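Local coordinates for protein aminofutalosine deaminase (Helicobacter pylori, PDB 7LKJ) that probably catalyses the metal-dependent hydrolytic removal of the amino group from the adenine of nucleosides such as adenosine, and binds iron, at residues 220-225 / 271-276; 265-270 / 290-295. All coordinates share one frame; numbering follows the deposited sequence.

Interaction 1: 220-225 / 271-276; sequences THFLES and TLFVHN. With FE (Fe (III) ion), chain E.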
loop_
_atom_site.group_PDB
_atom_site.type_symbol
_atom_site.label_atom_id
_atom_site.label_comp_id
_atom_site.label_asym_id
_atom_site.label_seq_id
_atom_site.Cartn_x
_atom_site.Cartn_y
_atom_site.Cartn_z
ATOM N N THR A 220 10.472 12.565 19.688
ATOM C CA THR A 220 11.802 12.053 19.404
ATOM C C THR A 220 11.682 10.767 18.601
ATOM O O THR A 220 10.708 10.021 18.734
ATOM C CB THR A 220 12.606 11.822 20.695
ATOM O OG1 THR A 220 14.004 11.758 20.387
ATOM C CG2 THR A 220 12.179 10.539 21.396
ATOM N N HIS A 221 12.673 10.536 17.745
ATOM C CA HIS A 221 12.788 9.290 17.001
ATOM C C HIS A 221 13.596 8.312 17.845
ATOM O O HIS A 221 14.727 8.617 18.240
ATOM C CB HIS A 221 13.460 9.517 15.646
ATOM C CG HIS A 221 12.849 10.622 14.839
ATOM N ND1 HIS A 221 12.947 11.949 15.195
ATOM C CD2 HIS A 221 12.145 10.595 13.682
ATOM C CE1 HIS A 221 12.324 12.692 14.299
ATOM N NE2 HIS A 221 11.830 11.895 13.369
ATOM N N PHE A 222 13.022 7.146 18.124
ATOM C CA PHE A 222 13.638 6.184 19.026
ATOM C C PHE A 222 13.714 4.815 18.370
ATOM O O PHE A 222 12.724 4.338 17.808
ATOM C CB PHE A 222 12.854 6.096 20.340
ATOM C CG PHE A 222 13.492 5.211 21.370
ATOM C CD1 PHE A 222 14.734 5.525 21.895
ATOM C CD2 PHE A 222 12.848 4.070 21.817
ATOM C CE1 PHE A 222 15.324 4.715 22.846
ATOM C CE2 PHE A 222 13.432 3.255 22.768
ATOM C CZ PHE A 222 14.673 3.579 23.283
ATOM N N LEU A 223 14.890 4.187 18.478
ATOM C CA LEU A 223 15.219 2.879 17.911
ATOM C C LEU A 223 14.449 2.552 16.637
ATOM O O LEU A 223 13.646 1.614 16.610
ATOM C CB LEU A 223 14.991 1.792 18.964
ATOM C CG LEU A 223 15.864 1.948 20.212
ATOM C CD1 LEU A 223 15.610 0.826 21.204
ATOM C CD2 LEU A 223 17.340 2.013 19.832
ATOM N N GLU A 224 14.696 3.321 15.577
ATOM C CA GLU A 224 14.016 3.125 14.305
ATOM C C GLU A 224 14.702 2.090 13.418
ATOM O O GLU A 224 14.073 1.570 12.489
ATOM C CB GLU A 224 13.918 4.470 13.569
ATOM C CG GLU A 224 13.248 4.434 12.203
ATOM C CD GLU A 224 13.384 5.746 11.457
ATOM O OE1 GLU A 224 12.662 5.946 10.458
ATOM O OE2 GLU A 224 14.212 6.582 11.875
ATOM N N SER A 225 15.953 1.740 13.711
ATOM C CA SER A 225 16.745 0.881 12.844
ATOM C C SER A 225 17.458 -0.184 13.665
ATOM O O SER A 225 17.600 -0.070 14.885
ATOM C CB SER A 225 17.766 1.689 12.037
ATOM O OG SER A 225 18.265 2.778 12.793
ATOM N N THR A 271 6.111 12.914 26.100
ATOM C CA THR A 271 7.035 12.640 25.003
ATOM C C THR A 271 6.393 11.737 23.956
ATOM O O THR A 271 5.840 10.684 24.289
ATOM C CB THR A 271 8.331 12.000 25.504
ATOM O OG1 THR A 271 8.906 12.820 26.524
ATOM C CG2 THR A 271 9.327 11.874 24.360
ATOM N N LEU A 272 6.484 12.151 22.693
ATOM C CA LEU A 272 6.051 11.333 21.566
ATOM C C LEU A 272 7.235 10.507 21.077
ATOM O O LEU A 272 8.253 11.066 20.652
ATOM C CB LEU A 272 5.504 12.211 20.440
ATOM C CG LEU A 272 4.037 12.639 20.485
ATOM C CD1 LEU A 272 3.787 13.621 21.616
ATOM C CD2 LEU A 272 3.631 13.247 19.154
ATOM N N PHE A 273 7.101 9.185 21.129
ATOM C CA PHE A 273 8.151 8.265 20.706
ATOM C C PHE A 273 7.783 7.705 19.336
ATOM O O PHE A 273 6.846 6.913 19.213
ATOM C CB PHE A 273 8.346 7.151 21.732
ATOM C CG PHE A 273 9.214 7.544 22.898
ATOM C CD1 PHE A 273 8.663 8.138 24.022
ATOM C CD2 PHE A 273 10.581 7.327 22.864
ATOM C CE1 PHE A 273 9.461 8.500 25.093
ATOM C CE2 PHE A 273 11.385 7.689 23.932
ATOM C CZ PHE A 273 10.823 8.278 25.048
ATOM N N VAL A 274 8.524 8.112 18.313
ATOM C CA VAL A 274 8.228 7.741 16.934
ATOM C C VAL A 274 8.966 6.457 16.578
ATOM O O VAL A 274 10.051 6.172 17.099
ATOM C CB VAL A 274 8.594 8.894 15.975
ATOM C CG1 VAL A 274 7.985 8.662 14.601
ATOM C CG2 VAL A 274 8.125 10.222 16.547
ATOM N N HIS A 275 8.338 5.658 15.707
ATOM C CA HIS A 275 8.902 4.445 15.116
ATOM C C HIS A 275 8.949 3.296 16.120
ATOM O O HIS A 275 7.997 2.513 16.212
ATOM C CB HIS A 275 10.293 4.723 14.533
ATOM C CG HIS A 275 10.303 5.786 13.478
ATOM N ND1 HIS A 275 9.551 5.699 12.326
ATOM C CD2 HIS A 275 10.967 6.964 13.403
ATOM C CE1 HIS A 275 9.755 6.774 11.585
ATOM N NE2 HIS A 275 10.610 7.558 12.216
ATOM N N ASN A 276 10.050 3.186 16.869
ATOM C CA ASN A 276 10.214 2.181 17.928
ATOM C C ASN A 276 9.966 0.752 17.440
ATOM O O ASN A 276 9.491 -0.096 18.200
ATOM C CB ASN A 276 9.297 2.474 19.122
ATOM C CG ASN A 276 9.170 3.952 19.421
ATOM O OD1 ASN A 276 9.979 4.523 20.151
ATOM N ND2 ASN A 276 8.135 4.578 18.872
HETATM FE FE FE E . 10.512 11.368 11.525
#
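T220 to F222 and F273 to H275 pair as the parallel fifth and sixth strands of the amidohydrolase TIM barrel, at the carboxyl ends where the metal site lies. Three backbone bonds hold the register: T220 N to L272 O (2.8 Å), V274 N to T220 O (2.9 Å) and the longer F222 N to V274 O. A weak fourth, from N276 N to F222 O, carries the pairing just past the strands.

H221 and V274 share one face of the sheet. H221 NE2 binds the iron(III) at 2.3 Å, and H79 supplies another ligand; the ring of H221 lies beside that of H275, rim to rim, with CD2 of H221 3.7 Å from NE2 of H275. The ring of H275 is sandwiched. V274 CG1 packs over the centre of one face, while the carboxylate of E224 is stacked on the other, the two planes only 9° apart. E224 reaches it as an extended chain with CG anti to the backbone N (chi1 179°), laying CG over the ring as a CH-pi contact at 3.7 Å from CG to the ring centroid. Because OE1 comes over the face of the ring, its approach to NE2 of H275 makes no hydrogen bond.

T220 and F273 lie on the other face. T220 CG2 makes an off-centre CH-pi contact with the F273 ring, whose edge turns toward the face of the F222 ring in an offset edge-to-face pair, centroids 5.6 Å apart and planes at 83°.

H275 also touches D328, another iron-binding residue, and H221 meets the ring of H194. T220 OG1 is hydrogen-bonded to V193 O and Y262 OH, whereas F222 and F273 pack on I287 of helix 281-291, and V274 touches I297 of strand 295-298.

Interaction 2: 265-270 / 290-295; sequences MFKDTH and QVKNAF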
loop_
_atom_site.group_PDB
_atom_site.type_symbol
_atom_site.label_atom_id
_atom_site.label_comp_id
_atom_site.label_asym_id
_atom_site.label_seq_id
_atom_site.Cartn_x
_atom_site.Cartn_y
_atom_site.Cartn_z
ATOM N N MET A 265 15.825 10.098 30.391
ATOM C CA MET A 265 15.890 11.549 30.269
ATOM C C MET A 265 14.507 12.153 30.073
ATOM O O MET A 265 14.281 13.314 30.432
ATOM C CB MET A 265 16.811 11.941 29.115
ATOM C CG MET A 265 18.270 11.595 29.342
ATOM S SD MET A 265 19.307 12.031 27.933
ATOM C CE MET A 265 18.174 11.750 26.575
ATOM N N PHE A 266 13.571 11.384 29.517
ATOM C CA PHE A 266 12.211 11.841 29.262
ATOM C C PHE A 266 11.249 11.419 30.366
ATOM O O PHE A 266 10.041 11.319 30.127
ATOM C CB PHE A 266 11.722 11.324 27.906
ATOM C CG PHE A 266 12.625 11.678 26.755
ATOM C CD1 PHE A 266 12.390 12.814 25.995
ATOM C CD2 PHE A 266 13.699 10.869 26.424
ATOM C CE1 PHE A 266 13.217 13.140 24.935
ATOM C CE2 PHE A 266 14.530 11.190 25.366
ATOM C CZ PHE A 266 14.287 12.326 24.620
ATOM N N LYS A 267 11.765 11.129 31.557
ATOM C CA LYS A 267 10.911 10.753 32.675
ATOM C C LYS A 267 10.054 11.934 33.130
ATOM O O LYS A 267 10.530 13.068 33.224
ATOM C CB LYS A 267 11.764 10.203 33.824
ATOM C CG LYS A 267 11.112 10.266 35.194
ATOM C CD LYS A 267 11.881 9.439 36.230
ATOM C CE LYS A 267 10.934 8.584 37.045
ATOM N NZ LYS A 267 11.507 7.979 38.270
ATOM N N ASP A 268 8.774 11.654 33.390
ATOM C CA ASP A 268 7.800 12.635 33.876
ATOM C C ASP A 268 7.568 13.771 32.879
ATOM O O ASP A 268 7.720 14.951 33.205
ATOM C CB ASP A 268 8.229 13.200 35.226
ATOM C CG ASP A 268 8.055 12.213 36.358
ATOM O OD1 ASP A 268 8.234 10.996 36.156
ATOM O OD2 ASP A 268 7.736 12.672 37.465
ATOM N N THR A 269 7.197 13.415 31.654
ATOM C CA THR A 269 6.856 14.443 30.679
ATOM C C THR A 269 5.878 13.872 29.655
ATOM O O THR A 269 5.313 12.789 29.835
ATOM C CB THR A 269 8.112 15.038 30.036
ATOM O OG1 THR A 269 7.725 16.043 29.090
ATOM C CG2 THR A 269 8.903 13.974 29.343
ATOM N N HIS A 270 5.688 14.620 28.573
ATOM C CA HIS A 270 4.718 14.327 27.518
ATOM C C HIS A 270 5.467 14.077 26.210
ATOM O O HIS A 270 5.466 14.923 25.311
ATOM C CB HIS A 270 3.737 15.515 27.400
ATOM C CG HIS A 270 2.531 15.250 26.553
ATOM N ND1 HIS A 270 1.254 15.223 27.071
ATOM C CD2 HIS A 270 2.400 15.049 25.220
ATOM C CE1 HIS A 270 0.390 14.995 26.098
ATOM N NE2 HIS A 270 1.061 14.888 24.964
ATOM N N GLN A 290 8.212 4.955 32.753
ATOM C CA GLN A 290 9.180 6.007 33.051
ATOM C C GLN A 290 8.846 7.346 32.406
ATOM O O GLN A 290 8.982 8.376 33.033
ATOM C CB GLN A 290 10.598 5.554 32.662
ATOM C CG GLN A 290 11.150 4.460 33.587
ATOM C CD GLN A 290 11.622 5.002 34.937
ATOM O OE1 GLN A 290 10.844 5.087 35.890
ATOM N NE2 GLN A 290 12.894 5.385 35.014
ATOM N N VAL A 291 8.452 7.389 31.131
ATOM C CA VAL A 291 8.032 8.663 30.532
ATOM C C VAL A 291 6.651 9.044 31.036
ATOM O O VAL A 291 6.268 10.216 30.966
ATOM C CB VAL A 291 8.071 8.633 28.989
ATOM C CG1 VAL A 291 7.480 9.913 28.385
ATOM C CG2 VAL A 291 9.490 8.487 28.547
ATOM N N LYS A 292 5.869 8.069 31.499
ATOM C CA LYS A 292 4.782 8.317 32.441
ATOM C C LYS A 292 3.560 8.736 31.611
ATOM O O LYS A 292 2.464 8.187 31.779
ATOM C CB LYS A 292 5.304 9.370 33.444
ATOM C CG LYS A 292 4.710 9.409 34.892
ATOM C CD LYS A 292 5.636 8.112 35.407
ATOM C CE LYS A 292 6.001 7.674 36.862
ATOM N NZ LYS A 292 7.539 8.065 36.892
ATOM N N ASN A 293 3.766 9.672 30.675
ATOM C CA ASN A 293 2.810 10.084 29.653
ATOM C C ASN A 293 3.403 9.933 28.260
ATOM O O ASN A 293 3.548 10.927 27.550
ATOM C CB ASN A 293 2.383 11.526 29.904
ATOM C CG ASN A 293 1.360 11.632 31.019
ATOM O OD1 ASN A 293 1.711 11.664 32.197
ATOM N ND2 ASN A 293 0.093 11.718 30.651
ATOM N N ALA A 294 3.779 8.714 27.877
ATOM C CA ALA A 294 4.419 8.447 26.594
ATOM C C ALA A 294 3.402 8.144 25.498
ATOM O O ALA A 294 2.334 7.579 25.751
ATOM C CB ALA A 294 5.394 7.278 26.719
ATOM N N PHE A 295 3.744 8.534 24.269
ATOM C CA PHE A 295 2.898 8.311 23.097
ATOM C C PHE A 295 3.742 7.719 21.976
ATOM O O PHE A 295 4.639 8.387 21.451
ATOM C CB PHE A 295 2.233 9.608 22.639
ATOM C CG PHE A 295 1.401 10.257 23.695
ATOM C CD1 PHE A 295 0.108 9.829 23.936
ATOM C CD2 PHE A 295 1.919 11.282 24.463
ATOM C CE1 PHE A 295 -0.659 10.421 24.915
ATOM C CE2 PHE A 295 1.160 11.873 25.446
ATOM C CZ PHE A 295 -0.131 11.446 25.671
#
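From K267 to H270 the backbone follows that of V291 to N293 in the same chain direction, the CA atoms of K267 and V291 coming within 4.2 Å. This is the amino-terminal side of the TIM barrel strands, where the loop entering strand 271-275 lies along the end of helix 281-291. The carbonyls of Q290 and V291, at the end of that helix, accept two weak bonds from the loop: D268 N to Q290 O at 3.3 Å and T269 N to V291 O at 3.4 Å. V291 O also receives N293 N, in the turn where K292 leaves the helix with a phi of 85°. A CA-H...O contact from K267 CA to Q290 O runs beside these bonds.

The buried part is apolar. V291 sets CG2 against F266 CB at 3.7 Å, and both its methyls come up to the carbonyl oxygen of F266 from the same side; the F266 ring itself turns away to meet the ring of Y262 and, on helix 201-214, I208.

Charged groups gather on the exposed side. K292, bent at chi2 (79°) and again at chi4, lies alongside D268, and its NZ forms a salt bridge with OD1 at 3.1 Å on the syn lone pair of the carboxylate. K267 points the same way as K292, bringing the two NZ atoms to 4.2 Å; the negative charge of D268 probably offsets part of their repulsion. The aliphatic end of K267 also passes the amide of Q290, whose NE2 is weakly bonded to D264.

At the other end, H270 and F295 meet obliquely, ring planes at 38° and centroids 4.5 Å apart. H270 NE2 is hydrogen-bonded to A371 O, and F295 CE2 sits over one face of the imidazole, displaced from the centre toward the rim.

In the fold
Along the chain the segments come in the order 220-225, 265-270, 271-276, 290-295, so the two contacts cross. Interaction 1 closes a 45-residue excursion, partly helical, between neighbouring barrel strands; interaction 2 closes a shorter one of 19 residues that holds strand 271-275 and most of helix 281-291. Segment 265-270 runs straight into strand 271-275, so the loop of interaction 2 delivers the chain to the strand of interaction 1. That strand is joined to the start of strand 295-298 by two probable hydrogen bonds, F273 N to F295 O and T271 O to F295 N, while F273 packs on V291. Together the two contacts tie three consecutive strands and an outer helix, from the metal-binding end to the opposite end of the barrel.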